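Local coordinates for SufE-like protein, chloroplastic (PDB 4PUI) that activates a cysteine desulfurase that supplies sulfur for iron-sulfur clusters, and is represented here by its BolA domain alone, at residues V25-Y30 with D45-F50; D57-K62 with I88-P93; R11-K16 with D73-E78; F50-V55 with H84-V89. All blocks are in the same frame, centred on the assembly; numbering follows the deposited sequence.

Interaction 1 of 4, residues V25-Y30 with D45-F50; sequences VEDVSY and DGETHF
A first torsion of -172° carries the D27 carboxylate away from its own backbone N and over one face of F50, whose CG stands anti to its carbonyl carbon (chi1 -67°). D27 CB reaches F50 CE2 at 3.6 Å, with carboxylate and ring planes 33° apart. The carboxylate also organises its own turn: OD1 accepts S29 N at 3.0 Å, closing an Asx turn, and S29 OG donates to OD1, oxygen to oxygen 2.6 Å, on its syn side. With its proton so committed, S29 OG becomes the acceptor for T48 N (2.8 Å) and H49 N (3.1 Å), while V28 N bonds to H49 O at 2.8 Å. Two waters donate to D27 OD2 and link it to E47 OE2 and E47 N, probably easing the approach of the two acids. Replacing D27 by an alanine is likely to leave S29 N and S29 OG without their common acceptor, the hydroxyl then being fixed less firmly. D27 and F50 form a non-hydrogen-bonded antiparallel pair joining strands 22-27 and 49-55 of the BolA domain. Helix 5-18 closes over it, the F50 ring touching R6 and I10 and E47 OE2 accepting from G7 N.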
loop_
_atom_site.group_PDB
_atom_site.type_symbol
_atom_site.label_atom_id
_atom_site.label_comp_id
_atom_site.label_asym_id
_atom_site.label_seq_id
_atom_site.Cartn_x
_atom_site.Cartn_y
_atom_site.Cartn_z
ATOM N N VAL A 25 4.732 4.363 -2.733
ATOM C CA VAL A 25 3.308 4.397 -3.043
ATOM C C VAL A 25 3.217 5.052 -4.405
ATOM O O VAL A 25 3.498 6.239 -4.553
ATOM C CB VAL A 25 2.512 5.217 -1.987
ATOM C CG1 VAL A 25 1.045 5.379 -2.411
ATOM C CG2 VAL A 25 2.613 4.556 -0.609
ATOM N N GLU A 26 2.876 4.265 -5.419
ATOM C CA GLU A 26 2.896 4.760 -6.786
ATOM C C GLU A 26 1.487 4.748 -7.352
ATOM O O GLU A 26 0.843 3.701 -7.397
ATOM C CB GLU A 26 3.811 3.882 -7.643
ATOM C CG GLU A 26 3.981 4.362 -9.073
ATOM C CD GLU A 26 4.635 3.320 -9.960
ATOM O OE1 GLU A 26 4.646 2.127 -9.582
ATOM O OE2 GLU A 26 5.131 3.698 -11.037
ATOM N N ASP A 27 1.010 5.914 -7.771
ATOM C CA ASP A 27 -0.307 6.034 -8.384
ATOM C C ASP A 27 -0.210 5.581 -9.839
ATOM O O ASP A 27 0.454 6.220 -10.650
ATOM C CB ASP A 27 -0.787 7.492 -8.280
ATOM C CG ASP A 27 -2.230 7.682 -8.711
ATOM O OD1 ASP A 27 -2.772 6.813 -9.421
ATOM O OD2 ASP A 27 -2.822 8.725 -8.350
ATOM N N VAL A 28 -0.862 4.471 -10.165
ATOM C CA VAL A 28 -0.880 3.992 -11.543
ATOM C C VAL A 28 -2.287 3.999 -12.148
ATOM O O VAL A 28 -2.600 3.230 -13.057
ATOM C CB VAL A 28 -0.221 2.601 -11.667
ATOM C CG1 VAL A 28 1.282 2.699 -11.372
ATOM C CG2 VAL A 28 -0.895 1.593 -10.745
ATOM N N SER A 29 -3.136 4.892 -11.649
ATOM C CA SER A 29 -4.496 5.008 -12.160
ATOM C C SER A 29 -4.544 5.268 -13.659
ATOM O O SER A 29 -5.470 4.829 -14.340
ATOM C CB SER A 29 -5.246 6.121 -11.424
ATOM O OG SER A 29 -5.169 5.917 -10.035
ATOM N N TYR A 30 -3.545 5.982 -14.168
ATOM C CA TYR A 30 -3.461 6.277 -15.596
ATOM C C TYR A 30 -3.463 5.010 -16.475
ATOM O O TYR A 30 -3.846 5.063 -17.640
ATOM C CB TYR A 30 -2.223 7.137 -15.889
ATOM C CG TYR A 30 -0.898 6.428 -15.660
ATOM C CD1 TYR A 30 -0.300 5.682 -16.676
ATOM C CD2 TYR A 30 -0.238 6.514 -14.437
ATOM C CE1 TYR A 30 0.906 5.037 -16.479
ATOM C CE2 TYR A 30 0.974 5.870 -14.233
ATOM C CZ TYR A 30 1.537 5.135 -15.258
ATOM O OH TYR A 30 2.736 4.492 -15.060
ATOM N N ASP A 45 -7.274 11.293 -12.907
ATOM C CA ASP A 45 -7.366 9.833 -13.132
ATOM C C ASP A 45 -8.113 9.071 -12.040
ATOM O O ASP A 45 -8.422 7.892 -12.213
ATOM C CB ASP A 45 -6.015 9.155 -13.420
ATOM C CG ASP A 45 -5.504 9.449 -14.810
ATOM O OD1 ASP A 45 -6.337 9.539 -15.735
ATOM O OD2 ASP A 45 -4.275 9.603 -14.973
ATOM N N GLY A 46 -8.379 9.723 -10.913
ATOM C CA GLY A 46 -9.241 9.122 -9.915
ATOM C C GLY A 46 -8.608 8.518 -8.680
ATOM O O GLY A 46 -9.319 8.202 -7.732
ATOM N N GLU A 47 -7.288 8.355 -8.678
ATOM C CA GLU A 47 -6.602 7.655 -7.595
ATOM C C GLU A 47 -7.262 6.314 -7.320
ATOM O O GLU A 47 -7.614 6.010 -6.190
ATOM C CB GLU A 47 -6.553 8.500 -6.311
ATOM C CG GLU A 47 -5.886 9.860 -6.495
ATOM C CD GLU A 47 -5.496 10.500 -5.171
ATOM O OE1 GLU A 47 -6.320 11.243 -4.615
ATOM O OE2 GLU A 47 -4.370 10.246 -4.685
ATOM N N THR A 48 -7.410 5.510 -8.369
ATOM C CA THR A 48 -8.111 4.237 -8.272
ATOM C C THR A 48 -7.158 3.053 -8.163
ATOM O O THR A 48 -7.542 1.992 -7.681
ATOM C CB THR A 48 -8.978 4.009 -9.517
ATOM O OG1 THR A 48 -8.154 4.118 -10.679
ATOM C CG2 THR A 48 -10.087 5.043 -9.590
ATOM N N HIS A 49 -5.917 3.233 -8.608
ATOM C CA HIS A 49 -4.953 2.141 -8.639
ATOM C C HIS A 49 -3.584 2.584 -8.147
ATOM O O HIS A 49 -3.040 3.575 -8.629
ATOM C CB HIS A 49 -4.815 1.602 -10.064
ATOM C CG HIS A 49 -6.052 0.938 -10.579
ATOM N ND1 HIS A 49 -7.174 1.642 -10.954
ATOM C CD2 HIS A 49 -6.346 -0.371 -10.777
ATOM C CE1 HIS A 49 -8.106 0.799 -11.361
ATOM N NE2 HIS A 49 -7.630 -0.429 -11.259
ATOM N N PHE A 50 -3.030 1.844 -7.190
ATOM C CA PHE A 50 -1.687 2.121 -6.700
ATOM C C PHE A 50 -0.848 0.856 -6.671
ATOM O O PHE A 50 -1.372 -0.238 -6.468
ATOM C CB PHE A 50 -1.716 2.703 -5.288
ATOM C CG PHE A 50 -2.319 4.078 -5.208
ATOM C CD1 PHE A 50 -3.693 4.251 -5.164
ATOM C CD2 PHE A 50 -1.498 5.201 -5.174
ATOM C CE1 PHE A 50 -4.246 5.532 -5.098
ATOM C CE2 PHE A 50 -2.034 6.476 -5.097
ATOM C CZ PHE A 50 -3.419 6.643 -5.059
HETATM O O HOH W 1 -2.263 9.806 -6.001
HETATM O O HOH W 2 -4.902 9.398 -9.968
#

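Interaction 2 of 4, residues D57-K62 with I88-P93; sequences DAFQGK and IVAKTP
F59 meets A90 through a CH-pi contact, the methyl CB sitting 3.8 Å from the ring centroid and 20° off the ring normal. It is displaced toward the rim, so that CE2 and CZ are the ring atoms most closely touched. The edge of the same ring takes a different partner: K91 O lies in its plane, 3.3 Å from F59 CD2, an approach that suits a carbonyl oxygen facing the positive rim of an aromatic ring. Apolar packing continues with T92. Its first torsion of 63° puts CG2 anti to the carbonyl carbon, and this methyl rests 3.8 Å from F59 CB and 3.6 Å from Q60 N. Segment 57-62, a short 3-10 segment (57-59) running into a turn, leads from strand 49-55 toward helix 64-74, part of the beta-alpha-beta crossover that ends in strand 85-91. Its shape is set by internal backbone bonds, Q60 N to D57 O (3.1 Å) and K62 N to F59 O (3.0 Å), the latter closing a type II turn in which G61 has a positive phi. At the rim D57 OD1 only touches carbon, 3.7 Å from P93 CG, the two side chains crossing at about a right angle. R67 of helix 64-74 supplies an indirect link, donating to K62 O through NE and to A90 O through NH1.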
loop_
_atom_site.group_PDB
_atom_site.type_symbol
_atom_site.label_atom_id
_atom_site.label_comp_id
_atom_site.label_asym_id
_atom_site.label_seq_id
_atom_site.Cartn_x
_atom_site.Cartn_y
_atom_site.Cartn_z
ATOM N N ASP A 57 9.387 -4.658 9.349
ATOM C CA ASP A 57 9.478 -5.675 10.397
ATOM C C ASP A 57 8.159 -6.403 10.621
ATOM O O ASP A 57 8.141 -7.573 11.020
ATOM C CB ASP A 57 9.777 -5.001 11.737
ATOM C CG ASP A 57 11.186 -4.543 11.863
ATOM O OD1 ASP A 57 11.983 -4.806 10.943
ATOM O OD2 ASP A 57 11.494 -3.926 12.907
ATOM N N ALA A 58 7.059 -5.682 10.425
ATOM C CA ALA A 58 5.736 -6.166 10.804
ATOM C C ALA A 58 5.310 -7.399 10.017
ATOM O O ALA A 58 4.393 -8.102 10.420
ATOM C CB ALA A 58 4.701 -5.045 10.665
ATOM N N PHE A 59 5.977 -7.656 8.889
ATOM C CA PHE A 59 5.658 -8.799 8.047
ATOM C C PHE A 59 6.355 -10.095 8.459
ATOM O O PHE A 59 6.075 -11.150 7.893
ATOM C CB PHE A 59 6.013 -8.512 6.589
ATOM C CG PHE A 59 5.323 -7.317 6.019
ATOM C CD1 PHE A 59 3.975 -7.097 6.243
ATOM C CD2 PHE A 59 6.035 -6.408 5.257
ATOM C CE1 PHE A 59 3.353 -5.978 5.703
ATOM C CE2 PHE A 59 5.428 -5.294 4.718
ATOM C CZ PHE A 59 4.080 -5.078 4.940
ATOM N N GLN A 60 7.266 -10.022 9.422
ATOM C CA GLN A 60 7.952 -11.213 9.900
ATOM C C GLN A 60 6.980 -12.298 10.330
ATOM O O GLN A 60 6.080 -12.059 11.143
ATOM C CB GLN A 60 8.847 -10.864 11.080
ATOM C CG GLN A 60 10.096 -10.102 10.722
ATOM C CD GLN A 60 10.874 -9.713 11.958
ATOM O OE1 GLN A 60 10.311 -9.182 12.918
ATOM N NE2 GLN A 60 12.166 -9.998 11.957
ATOM N N GLY A 61 7.150 -13.488 9.764
ATOM C CA GLY A 61 6.363 -14.639 10.152
ATOM C C GLY A 61 5.050 -14.751 9.396
ATOM O O GLY A 61 4.338 -15.743 9.530
ATOM N N LYS A 62 4.732 -13.738 8.600
ATOM C CA LYS A 62 3.491 -13.746 7.826
ATOM C C LYS A 62 3.650 -14.234 6.386
ATOM O O LYS A 62 4.528 -13.776 5.663
ATOM C CB LYS A 62 2.865 -12.358 7.833
ATOM C CG LYS A 62 2.552 -11.870 9.241
ATOM C CD LYS A 62 1.309 -11.031 9.260
ATOM C CE LYS A 62 0.923 -10.604 10.675
ATOM N NZ LYS A 62 0.390 -11.732 11.473
ATOM N N ILE A 88 0.532 -5.169 -4.401
ATOM C CA ILE A 88 1.333 -5.149 -3.180
ATOM C C ILE A 88 2.609 -5.989 -3.277
ATOM O O ILE A 88 2.558 -7.149 -3.666
ATOM C CB ILE A 88 0.498 -5.626 -1.997
ATOM C CG1 ILE A 88 -0.649 -4.644 -1.751
ATOM C CG2 ILE A 88 1.373 -5.796 -0.736
ATOM C CD1 ILE A 88 -1.695 -5.140 -0.785
ATOM N N VAL A 89 3.747 -5.380 -2.938
ATOM C CA VAL A 89 4.980 -6.120 -2.687
ATOM C C VAL A 89 5.300 -5.825 -1.237
ATOM O O VAL A 89 5.438 -4.666 -0.860
ATOM C CB VAL A 89 6.149 -5.669 -3.596
ATOM C CG1 VAL A 89 7.467 -6.324 -3.151
ATOM C CG2 VAL A 89 5.862 -6.034 -5.045
ATOM N N ALA A 90 5.352 -6.870 -0.421
ATOM C CA ALA A 90 5.566 -6.710 1.011
ATOM C C ALA A 90 6.683 -7.631 1.459
ATOM O O ALA A 90 6.545 -8.863 1.397
ATOM C CB ALA A 90 4.289 -7.022 1.779
ATOM N N LYS A 91 7.783 -7.037 1.908
ATOM C CA LYS A 91 8.964 -7.800 2.297
ATOM C C LYS A 91 9.436 -7.401 3.674
ATOM O O LYS A 91 9.187 -6.291 4.133
ATOM C CB LYS A 91 10.103 -7.554 1.314
ATOM C CG LYS A 91 9.717 -7.795 -0.129
ATOM C CD LYS A 91 10.912 -7.657 -1.059
ATOM C CE LYS A 91 10.536 -8.147 -2.445
ATOM N NZ LYS A 91 11.622 -8.953 -3.066
ATOM N N THR A 92 10.161 -8.295 4.324
ATOM C CA THR A 92 10.864 -7.910 5.545
ATOM C C THR A 92 12.253 -7.405 5.159
ATOM O O THR A 92 12.719 -7.666 4.051
ATOM C CB THR A 92 11.016 -9.100 6.489
ATOM O OG1 THR A 92 11.814 -10.092 5.846
ATOM C CG2 THR A 92 9.656 -9.701 6.807
ATOM N N PRO A 93 12.916 -6.664 6.060
ATOM C CA PRO A 93 14.276 -6.236 5.723
ATOM C C PRO A 93 15.185 -7.424 5.387
ATOM O O PRO A 93 16.046 -7.311 4.510
ATOM C CB PRO A 93 14.733 -5.529 6.999
ATOM C CG PRO A 93 13.464 -4.942 7.553
ATOM C CD PRO A 93 12.409 -5.992 7.272
#

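Interaction 3 of 4, residues R11-K16 with D73-E78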
loop_
_atom_site.group_PDB
_atom_site.type_symbol
_atom_site.label_atom_id
_atom_site.label_comp_id
_atom_site.label_asym_id
_atom_site.label_seq_id
_atom_site.Cartn_x
_atom_site.Cartn_y
_atom_site.Cartn_z
ATOM N N ARG A 11 0.070 6.636 2.128
ATOM C CA ARG A 11 1.445 6.709 2.619
ATOM C C ARG A 11 1.472 6.971 4.129
ATOM O O ARG A 11 2.209 6.329 4.866
ATOM C CB ARG A 11 2.229 7.790 1.876
ATOM C CG ARG A 11 3.591 8.073 2.490
ATOM C CD ARG A 11 4.468 8.915 1.578
ATOM N NE ARG A 11 5.196 8.099 0.618
ATOM C CZ ARG A 11 6.309 7.419 0.901
ATOM N NH1 ARG A 11 6.829 7.444 2.130
ATOM N NH2 ARG A 11 6.906 6.708 -0.045
ATOM N N GLU A 12 0.655 7.905 4.596
ATOM C CA GLU A 12 0.676 8.236 6.022
ATOM C C GLU A 12 0.188 7.073 6.895
ATOM O O GLU A 12 0.730 6.832 7.986
ATOM C CB GLU A 12 -0.131 9.509 6.294
ATOM C CG GLU A 12 0.634 10.773 5.941
ATOM C CD GLU A 12 -0.236 12.012 5.929
ATOM O OE1 GLU A 12 -1.172 12.087 6.753
ATOM O OE2 GLU A 12 0.021 12.910 5.093
ATOM N N LYS A 13 -0.828 6.365 6.421
ATOM C CA LYS A 13 -1.382 5.233 7.160
ATOM C C LYS A 13 -0.336 4.121 7.284
ATOM O O LYS A 13 -0.151 3.546 8.355
ATOM C CB LYS A 13 -2.640 4.708 6.472
ATOM C CG LYS A 13 -3.297 3.493 7.146
ATOM C CD LYS A 13 -3.873 3.842 8.507
ATOM C CE LYS A 13 -4.589 2.656 9.134
ATOM N NZ LYS A 13 -6.066 2.691 8.931
ATOM N N LEU A 14 0.344 3.818 6.189
ATOM C CA LEU A 14 1.349 2.763 6.233
ATOM C C LEU A 14 2.550 3.155 7.081
ATOM O O LEU A 14 3.100 2.315 7.795
ATOM C CB LEU A 14 1.792 2.387 4.824
ATOM C CG LEU A 14 0.651 1.878 3.941
ATOM C CD1 LEU A 14 1.132 1.695 2.516
ATOM C CD2 LEU A 14 0.060 0.581 4.485
ATOM N N GLU A 15 2.963 4.415 6.987
ATOM C CA GLU A 15 4.049 4.927 7.823
ATOM C C GLU A 15 3.675 4.805 9.300
ATOM O O GLU A 15 4.470 4.338 10.116
ATOM C CB GLU A 15 4.366 6.390 7.485
ATOM C CG GLU A 15 5.094 6.575 6.169
ATOM C CD GLU A 15 5.235 8.020 5.763
ATOM O OE1 GLU A 15 4.514 8.874 6.319
ATOM O OE2 GLU A 15 6.075 8.300 4.883
ATOM N N LYS A 16 2.463 5.232 9.634
ATOM C CA LYS A 16 2.013 5.244 11.018
ATOM C C LYS A 16 1.914 3.834 11.592
ATOM O O LYS A 16 2.327 3.587 12.724
ATOM C CB LYS A 16 0.659 5.944 11.135
ATOM C CG LYS A 16 0.214 6.118 12.574
ATOM C CD LYS A 16 -1.166 5.544 12.812
ATOM C CE LYS A 16 -2.236 6.610 12.682
ATOM N NZ LYS A 16 -3.491 6.196 13.370
ATOM N N ASP A 73 -6.568 -4.643 4.987
ATOM C CA ASP A 73 -7.299 -4.275 6.202
ATOM C C ASP A 73 -6.981 -2.848 6.641
ATOM O O ASP A 73 -7.873 -2.086 7.030
ATOM C CB ASP A 73 -6.988 -5.267 7.326
ATOM C CG ASP A 73 -7.537 -4.824 8.669
ATOM O OD1 ASP A 73 -8.764 -4.811 8.821
ATOM O OD2 ASP A 73 -6.740 -4.495 9.578
ATOM N N LEU A 74 -5.704 -2.478 6.586
ATOM C CA LEU A 74 -5.299 -1.137 6.992
ATOM C C LEU A 74 -5.894 -0.072 6.091
ATOM O O LEU A 74 -6.126 1.062 6.519
ATOM C CB LEU A 74 -3.780 -0.999 6.947
ATOM C CG LEU A 74 -2.983 -1.797 7.969
ATOM C CD1 LEU A 74 -1.501 -1.628 7.683
ATOM C CD2 LEU A 74 -3.323 -1.361 9.386
ATOM N N LEU A 75 -6.124 -0.431 4.834
ATOM C CA LEU A 75 -6.553 0.548 3.850
ATOM C C LEU A 75 -8.004 0.369 3.442
ATOM O O LEU A 75 -8.427 0.910 2.423
ATOM C CB LEU A 75 -5.652 0.487 2.613
ATOM C CG LEU A 75 -4.176 0.797 2.894
ATOM C CD1 LEU A 75 -3.339 0.671 1.630
ATOM C CD2 LEU A 75 -4.047 2.187 3.494
ATOM N N GLN A 76 -8.772 -0.368 4.242
ATOM C CA GLN A 76 -10.111 -0.758 3.824
ATOM C C GLN A 76 -11.019 0.439 3.601
ATOM O O GLN A 76 -11.891 0.395 2.745
ATOM C CB GLN A 76 -10.747 -1.738 4.813
ATOM C CG GLN A 76 -10.970 -1.183 6.188
ATOM C CD GLN A 76 -11.613 -2.205 7.102
ATOM O OE1 GLN A 76 -12.834 -2.418 7.069
ATOM N NE2 GLN A 76 -10.797 -2.848 7.923
ATOM N N ASP A 77 -10.799 1.523 4.337
ATOM C CA ASP A 77 -11.692 2.677 4.179
ATOM C C ASP A 77 -11.524 3.318 2.804
ATOM O O ASP A 77 -12.480 3.838 2.243
ATOM C CB ASP A 77 -11.485 3.690 5.297
ATOM C CG ASP A 77 -12.117 3.237 6.598
ATOM O OD1 ASP A 77 -13.136 2.515 6.539
ATOM O OD2 ASP A 77 -11.591 3.591 7.672
ATOM N N GLU A 78 -10.316 3.245 2.255
ATOM C CA GLU A 78 -10.072 3.726 0.891
ATOM C C GLU A 78 -10.741 2.801 -0.112
ATOM O O GLU A 78 -11.364 3.253 -1.077
ATOM C CB GLU A 78 -8.568 3.803 0.596
ATOM C CG GLU A 78 -7.761 4.641 1.594
ATOM C CD GLU A 78 -8.078 6.118 1.523
ATOM O OE1 GLU A 78 -8.728 6.553 0.554
ATOM O OE2 GLU A 78 -7.658 6.853 2.444
#
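K13 and L74, with CA atoms 7.5 Å apart, mark where helix 5-18 passes the break between helix 64-74 and helix 76-79, L75 having left helical geometry and standing at the N-cap of the second. Across this junction the lysine does two jobs. Its CG is anti to the backbone N, and bends at chi2 (67°) and chi4 (-98°) turn the chain so that NZ arrives in the carbonyl plane of L74, on a lone pair of its O, at 2.9 Å. The C=O...N angle is 143°. An ammonium group placed on a carbonyl at the C-terminal end of a helix would be expected to gain from the partial negative charge gathered there. Further back, the aliphatic part of the same side chain slides past L75 in the opposite direction, K13 CG lying 4.0 Å from L75 CD2. L14 adds the apolar half: its CD2 lies 4.2 Å from L74 CD1 and 4.4 Å from L75 CD1, ordinary van der Waals packing. A methionine in place of K13 would probably leave L74 O without its charged donor and the helix end less firmly tied to helix 5-18. On the sheet side L14 rests on L52 and I54 and L75 on L52, while L75 also touches I10 of helix 5-18. E78 of helix 76-79 forms salt bridges with R6 and R9 of helix 5-18, so this junction of helices is stitched by charge as well as by leucines over strand 49-55.

Interaction 4 of 4, residues F50-V55 with H84-V89; sequences FNLRIV and HALSIV
L52 and L86 approach each other obliquely on the buried face of two parallel strands, and L52 CD1 is 3.9 Å from L86 CD2. That methyl is shared, for F50 CB also reaches L86 CD2 at 3.9 Å. Further along the face, L52 CD1 stands 4.3 Å from I88 CG1; these apolar groups point toward the helices, where I10 and I71 touch L52. On the reverse face the neighbours are N51 with S87 and R53 with V89. With CG anti to the carbonyl carbon (chi1 -65°), the N51 amide leans over S87, its OD1 lying 3.1 Å from S87 CB, while its ND2 end bonds to E26 on strand 22-27. R53 runs out extended from CG to NE, its CG meeting V89 CG1 at 4.2 Å, and its guanidinium forms a salt bridge with E22 of the same strand. Beneath these side chains the strands cross at 24°, the usual sheet twist, and keep a regular parallel pattern, with V89 N to L52 O (2.9 Å) and L52 N to S87 O (2.8 Å) representative of the bonds. The bond from F50 N to A85 O, at 3.3 Å, is the longest of the set. With helices 64-74 and 76-79 between them in the chain, strands 49-55 and 85-91 form a beta-alpha-beta crossover in the BolA domain. The chemistry divides: the backbone supplies the direct hydrogen bonds between these strands, F50 and the leucines and isoleucines make one face apolar, and on the other the polar ends of N51 and R53 turn to strand 22-27.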
loop_
_atom_site.group_PDB
_atom_site.type_symbol
_atom_site.label_atom_id
_atom_site.label_comp_id
_atom_site.label_asym_id
_atom_site.label_seq_id
_atom_site.Cartn_x
_atom_site.Cartn_y
_atom_site.Cartn_z
ATOM N N PHE A 50 -3.030 1.844 -7.190
ATOM C CA PHE A 50 -1.687 2.121 -6.700
ATOM C C PHE A 50 -0.848 0.856 -6.671
ATOM O O PHE A 50 -1.372 -0.238 -6.468
ATOM C CB PHE A 50 -1.716 2.703 -5.288
ATOM C CG PHE A 50 -2.319 4.078 -5.208
ATOM C CD1 PHE A 50 -3.693 4.251 -5.164
ATOM C CD2 PHE A 50 -1.498 5.201 -5.174
ATOM C CE1 PHE A 50 -4.246 5.532 -5.098
ATOM C CE2 PHE A 50 -2.034 6.476 -5.097
ATOM C CZ PHE A 50 -3.419 6.643 -5.059
ATOM N N ASN A 51 0.453 1.024 -6.889
ATOM C CA ASN A 51 1.427 -0.015 -6.590
ATOM C C ASN A 51 2.081 0.343 -5.270
ATOM O O ASN A 51 2.519 1.477 -5.086
ATOM C CB ASN A 51 2.515 -0.109 -7.674
ATOM C CG ASN A 51 1.972 -0.552 -9.029
ATOM O OD1 ASN A 51 0.990 -1.288 -9.104
ATOM N ND2 ASN A 51 2.619 -0.109 -10.104
ATOM N N LEU A 52 2.148 -0.621 -4.355
ATOM C CA LEU A 52 2.804 -0.418 -3.063
ATOM C C LEU A 52 4.012 -1.350 -2.924
ATOM O O LEU A 52 3.907 -2.544 -3.200
ATOM C CB LEU A 52 1.842 -0.742 -1.935
ATOM C CG LEU A 52 0.505 -0.011 -1.911
ATOM C CD1 LEU A 52 -0.331 -0.449 -0.712
ATOM C CD2 LEU A 52 0.728 1.490 -1.874
ATOM N N ARG A 53 5.149 -0.805 -2.495
ATOM C CA ARG A 53 6.275 -1.639 -2.098
ATOM C C ARG A 53 6.623 -1.270 -0.669
ATOM O O ARG A 53 6.955 -0.120 -0.383
ATOM C CB ARG A 53 7.489 -1.439 -3.006
ATOM C CG ARG A 53 8.678 -2.349 -2.638
ATOM C CD ARG A 53 9.892 -2.023 -3.486
ATOM N NE ARG A 53 11.039 -2.896 -3.236
ATOM C CZ ARG A 53 11.954 -2.665 -2.304
ATOM N NH1 ARG A 53 11.834 -1.611 -1.519
ATOM N NH2 ARG A 53 12.991 -3.490 -2.155
ATOM N N ILE A 54 6.505 -2.240 0.233
ATOM C CA ILE A 54 6.683 -1.981 1.657
ATOM C C ILE A 54 7.689 -2.944 2.236
ATOM O O ILE A 54 7.509 -4.150 2.133
ATOM C CB ILE A 54 5.363 -2.184 2.417
ATOM C CG1 ILE A 54 4.223 -1.522 1.648
ATOM C CG2 ILE A 54 5.460 -1.666 3.884
ATOM C CD1 ILE A 54 2.838 -1.883 2.172
ATOM N N VAL A 55 8.727 -2.403 2.867
ATOM C CA VAL A 55 9.669 -3.225 3.624
ATOM C C VAL A 55 9.495 -2.908 5.112
ATOM O O VAL A 55 9.774 -1.792 5.555
ATOM C CB VAL A 55 11.126 -2.989 3.190
ATOM C CG1 VAL A 55 12.043 -3.960 3.920
ATOM C CG2 VAL A 55 11.268 -3.161 1.672
ATOM N N HIS A 84 -9.737 1.182 -6.128
ATOM C CA HIS A 84 -10.165 -0.038 -6.789
ATOM C C HIS A 84 -9.204 -1.193 -6.576
ATOM O O HIS A 84 -9.628 -2.303 -6.243
ATOM C CB HIS A 84 -10.349 0.192 -8.286
ATOM C CG HIS A 84 -11.525 1.053 -8.627
ATOM N ND1 HIS A 84 -12.437 1.467 -7.683
ATOM C CD2 HIS A 84 -11.931 1.573 -9.807
ATOM C CE1 HIS A 84 -13.361 2.209 -8.272
ATOM N NE2 HIS A 84 -13.073 2.297 -9.553
ATOM N N ALA A 85 -7.912 -0.932 -6.749
ATOM C CA ALA A 85 -6.931 -2.011 -6.703
ATOM C C ALA A 85 -5.622 -1.568 -6.091
ATOM O O ALA A 85 -5.175 -0.439 -6.297
ATOM C CB ALA A 85 -6.690 -2.555 -8.098
ATOM N N LEU A 86 -5.009 -2.475 -5.343
ATOM C CA LEU A 86 -3.658 -2.272 -4.845
ATOM C C LEU A 86 -2.784 -3.429 -5.304
ATOM O O LEU A 86 -3.126 -4.592 -5.092
ATOM C CB LEU A 86 -3.630 -2.215 -3.320
ATOM C CG LEU A 86 -4.327 -1.032 -2.658
ATOM C CD1 LEU A 86 -4.553 -1.318 -1.182
ATOM C CD2 LEU A 86 -3.507 0.224 -2.860
ATOM N N SER A 87 -1.655 -3.102 -5.906
ATOM C CA SER A 87 -0.667 -4.116 -6.248
ATOM C C SER A 87 0.433 -4.097 -5.177
ATOM O O SER A 87 1.184 -3.130 -5.074
ATOM C CB SER A 87 -0.087 -3.832 -7.628
ATOM O OG SER A 87 0.956 -4.737 -7.936
ATOM N N ILE A 88 0.532 -5.169 -4.401
ATOM C CA ILE A 88 1.333 -5.149 -3.180
ATOM C C ILE A 88 2.609 -5.989 -3.277
ATOM O O ILE A 88 2.558 -7.149 -3.666
ATOM C CB ILE A 88 0.498 -5.626 -1.997
ATOM C CG1 ILE A 88 -0.649 -4.644 -1.751
ATOM C CG2 ILE A 88 1.373 -5.796 -0.736
ATOM C CD1 ILE A 88 -1.695 -5.140 -0.785
ATOM N N VAL A 89 3.747 -5.380 -2.938
ATOM C CA VAL A 89 4.980 -6.120 -2.687
ATOM C C VAL A 89 5.300 -5.825 -1.237
ATOM O O VAL A 89 5.438 -4.666 -0.860
ATOM C CB VAL A 89 6.149 -5.669 -3.596
ATOM C CG1 VAL A 89 7.467 -6.324 -3.151
ATOM C CG2 VAL A 89 5.862 -6.034 -5.045
#

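In the fold
Followed from the N terminus, helix 5-18 opens interaction 3, and its loop closes at the end of helix 64-74. Nested inside that loop, interaction 1 ties the end of strand 22-27 to the start of strand 49-55. Interactions 4 and 2 open next, from strand 49-55 and the turn after it, and close only after interaction 3 has done so; both therefore cross it. They end on the same strand, 85-91, where they share I88 and V89. F50 belongs to interactions 1 and 4, which join the three-strand sheet, while the leucines of interaction 3 pack on L52, I54 and L86 and bind helices to sheet in one compact BolA domain.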